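MSHA biogenesis protein MshE (Vibrio cholerae, PDB 5HTL) binds the bacterial second messenger cyclic di-GMP through its MshEN domain and probably takes part in building the MSHA pilus. Local coordinates at residues A87-L93 with F141-Y145. Numbering follows the deposited sequence.
Sequences ARRLRAL and FDRYY
Phe141 reaches from the last helical turns of 134-144 into the turn between helix 84-90 and strand 92-98, and its ring is enclosed there by Ala87, Arg88, Arg91, Ala92 and Leu93. Over one face lies the start of the Arg88 side chain, whose CG makes an off-centre CH-pi contact 4.2 Å from the ring centroid. Round the rim come Arg91 CA, the carbonyl oxygen of Ala92, 3.4 Å from Phe141 CE2, and Leu93 CD1. Arg88 and Phe141 run past each other in opposite directions: Arg88, extended from CG to NE, carries its guanidinium out to Phe141 CB, which lies over the centre of the flat group, 3.5 Å from Arg88 CZ. Arg88 NH2 makes a salt bridge to Asp142, with a nearly straight hydrogen bond (173°) to Asp142 OD1 at 2.8 Å. The carboxylate oxygen lies in the guanidinium plane, while the carboxylate itself is turned 33° from it. NE pairs with Glu84 one helical turn back, so Asp142 and Glu84 together fix the rotation of this group; a water accepts from Arg88 NH2 and lies within bonding distance of Phe141 O.

The pocket for the ring is shaped by a Schellman motif that ends helix 84-90. Arg91, with positive phi, is its C-prime residue, and Ala92 N bonds to Ala87 O; the chain then enters strand 92-98, whose first residues pack on helix 134-144 within the MshEN domain. Leu93 CG stands anti to the backbone N (chi1 -178°), and its two methyls divide between aromatic neighbours: CD1 meets Phe141 and Tyr145, CD2 meets Tyr144. Tyr145 OH rests 3.3 Å from Ala87 CB and hydrogen-bonds to Leu82 O. Farther out, Arg91 forms a salt bridge with Glu134; the Arg91 side chain lies about 7 Å from bound cyclic di-GMP.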
loop_
_atom_site.group_PDB
_atom_site.type_symbol
_atom_site.label_atom_id
_atom_site.label_comp_id
_atom_site.label_asym_id
_atom_site.label_seq_id
_atom_site.Cartn_x
_atom_site.Cartn_y
_atom_site.Cartn_z
ATOM N N ALA A 87 -12.138 13.904 8.827
ATOM C CA ALA A 87 -12.463 12.944 7.779
ATOM C C ALA A 87 -12.914 13.666 6.508
ATOM O O ALA A 87 -12.433 13.384 5.416
ATOM C CB ALA A 87 -13.543 11.981 8.275
ATOM N N ARG A 88 -13.814 14.627 6.651
ATOM C CA ARG A 88 -14.298 15.393 5.509
ATOM C C ARG A 88 -13.206 16.252 4.876
ATOM O O ARG A 88 -13.078 16.265 3.656
ATOM C CB ARG A 88 -15.524 16.226 5.893
ATOM C CG ARG A 88 -16.745 15.348 6.203
ATOM C CD ARG A 88 -17.977 16.205 6.524
ATOM N NE ARG A 88 -19.175 15.409 6.796
ATOM C CZ ARG A 88 -20.005 14.937 5.864
ATOM N NH1 ARG A 88 -19.767 15.136 4.571
ATOM N NH2 ARG A 88 -21.074 14.241 6.220
ATOM N N ARG A 89 -12.399 16.929 5.688
ATOM C CA ARG A 89 -11.311 17.763 5.155
ATOM C C ARG A 89 -10.319 16.952 4.337
ATOM O O ARG A 89 -9.885 17.381 3.261
ATOM C CB ARG A 89 -10.547 18.478 6.276
ATOM C CG ARG A 89 -9.373 19.342 5.763
ATOM C CD ARG A 89 -8.046 18.614 5.931
ATOM N NE ARG A 89 -6.896 19.195 5.228
ATOM C CZ ARG A 89 -6.485 18.833 4.013
ATOM N NH1 ARG A 89 -7.136 17.903 3.327
ATOM N NH2 ARG A 89 -5.416 19.407 3.476
ATOM N N LEU A 90 -9.973 15.770 4.852
ATOM C CA LEU A 90 -8.909 14.945 4.301
ATOM C C LEU A 90 -9.424 13.943 3.281
ATOM O O LEU A 90 -8.629 13.233 2.647
ATOM C CB LEU A 90 -8.217 14.194 5.444
ATOM C CG LEU A 90 -7.505 15.094 6.453
ATOM C CD1 LEU A 90 -7.058 14.303 7.673
ATOM C CD2 LEU A 90 -6.312 15.744 5.775
ATOM N N ARG A 91 -10.743 13.882 3.115
ATOM C CA ARG A 91 -11.403 12.873 2.280
ATOM C C ARG A 91 -10.879 11.473 2.612
ATOM O O ARG A 91 -10.400 10.735 1.742
ATOM C CB ARG A 91 -11.295 13.220 0.791
ATOM C CG ARG A 91 -11.950 14.573 0.454
ATOM C CD ARG A 91 -11.724 14.954 -1.004
ATOM N NE ARG A 91 -10.313 15.207 -1.265
ATOM C CZ ARG A 91 -9.782 15.326 -2.479
ATOM N NH1 ARG A 91 -10.554 15.240 -3.553
ATOM N NH2 ARG A 91 -8.484 15.542 -2.614
ATOM N N ALA A 92 -11.000 11.119 3.886
ATOM C CA ALA A 92 -10.468 9.870 4.436
ATOM C C ALA A 92 -11.478 9.300 5.406
ATOM O O ALA A 92 -12.062 10.035 6.192
ATOM C CB ALA A 92 -9.158 10.136 5.150
ATOM N N LEU A 93 -11.690 7.992 5.346
ATOM C CA LEU A 93 -12.618 7.302 6.239
ATOM C C LEU A 93 -11.948 6.083 6.843
ATOM O O LEU A 93 -11.447 5.224 6.121
ATOM C CB LEU A 93 -13.854 6.846 5.458
ATOM C CG LEU A 93 -14.969 6.130 6.233
ATOM C CD1 LEU A 93 -15.657 7.134 7.135
ATOM C CD2 LEU A 93 -15.994 5.493 5.302
ATOM N N PHE A 141 -19.450 9.362 4.692
ATOM C CA PHE A 141 -19.499 10.360 5.766
ATOM C C PHE A 141 -20.927 10.599 6.246
ATOM O O PHE A 141 -21.170 10.726 7.446
ATOM C CB PHE A 141 -18.887 11.692 5.307
ATOM C CG PHE A 141 -17.438 11.596 4.902
ATOM C CD1 PHE A 141 -16.947 12.402 3.882
ATOM C CD2 PHE A 141 -16.573 10.714 5.537
ATOM C CE1 PHE A 141 -15.608 12.327 3.488
ATOM C CE2 PHE A 141 -15.229 10.630 5.143
ATOM C CZ PHE A 141 -14.755 11.441 4.124
ATOM N N ASP A 142 -21.860 10.661 5.304
ATOM C CA ASP A 142 -23.261 10.933 5.619
ATOM C C ASP A 142 -23.898 9.757 6.351
ATOM O O ASP A 142 -24.816 9.925 7.164
ATOM C CB ASP A 142 -24.032 11.237 4.332
ATOM C CG ASP A 142 -23.551 12.502 3.650
ATOM O OD1 ASP A 142 -22.982 13.371 4.345
ATOM O OD2 ASP A 142 -23.746 12.634 2.422
ATOM N N ARG A 143 -23.376 8.572 6.065
ATOM C CA ARG A 143 -23.910 7.299 6.525
ATOM C C ARG A 143 -23.381 6.908 7.902
ATOM O O ARG A 143 -24.127 6.390 8.745
ATOM C CB ARG A 143 -23.527 6.226 5.493
ATOM C CG ARG A 143 -23.966 4.812 5.785
ATOM C CD ARG A 143 -23.987 3.995 4.496
ATOM N NE ARG A 143 -22.678 3.450 4.124
ATOM C CZ ARG A 143 -22.037 3.716 2.987
ATOM N NH1 ARG A 143 -22.569 4.533 2.092
ATOM N NH2 ARG A 143 -20.857 3.165 2.747
ATOM N N TYR A 144 -22.097 7.169 8.133
ATOM C CA TYR A 144 -21.412 6.649 9.309
ATOM C C TYR A 144 -21.195 7.658 10.436
ATOM O O TYR A 144 -20.817 7.271 11.543
ATOM C CB TYR A 144 -20.077 6.026 8.909
ATOM C CG TYR A 144 -20.224 4.835 7.988
ATOM C CD1 TYR A 144 -20.894 3.691 8.405
ATOM C CD2 TYR A 144 -19.700 4.852 6.701
ATOM C CE1 TYR A 144 -21.037 2.597 7.567
ATOM C CE2 TYR A 144 -19.841 3.764 5.857
ATOM C CZ TYR A 144 -20.509 2.641 6.296
ATOM O OH TYR A 144 -20.645 1.555 5.456
ATOM N N TYR A 145 -21.399 8.939 10.155
ATOM C CA TYR A 145 -21.340 9.954 11.201
ATOM C C TYR A 145 -22.746 10.412 11.553
ATOM O O TYR A 145 -23.709 10.020 10.901
ATOM C CB TYR A 145 -20.486 11.152 10.779
ATOM C CG TYR A 145 -19.002 10.863 10.724
ATOM C CD1 TYR A 145 -18.247 10.770 11.888
ATOM C CD2 TYR A 145 -18.354 10.695 9.507
ATOM C CE1 TYR A 145 -16.890 10.515 11.843
ATOM C CE2 TYR A 145 -17.002 10.433 9.448
ATOM C CZ TYR A 145 -16.272 10.346 10.615
ATOM O OH TYR A 145 -14.928 10.092 10.543
HETATM O O HOH W 1 -22.730 13.049 8.719
#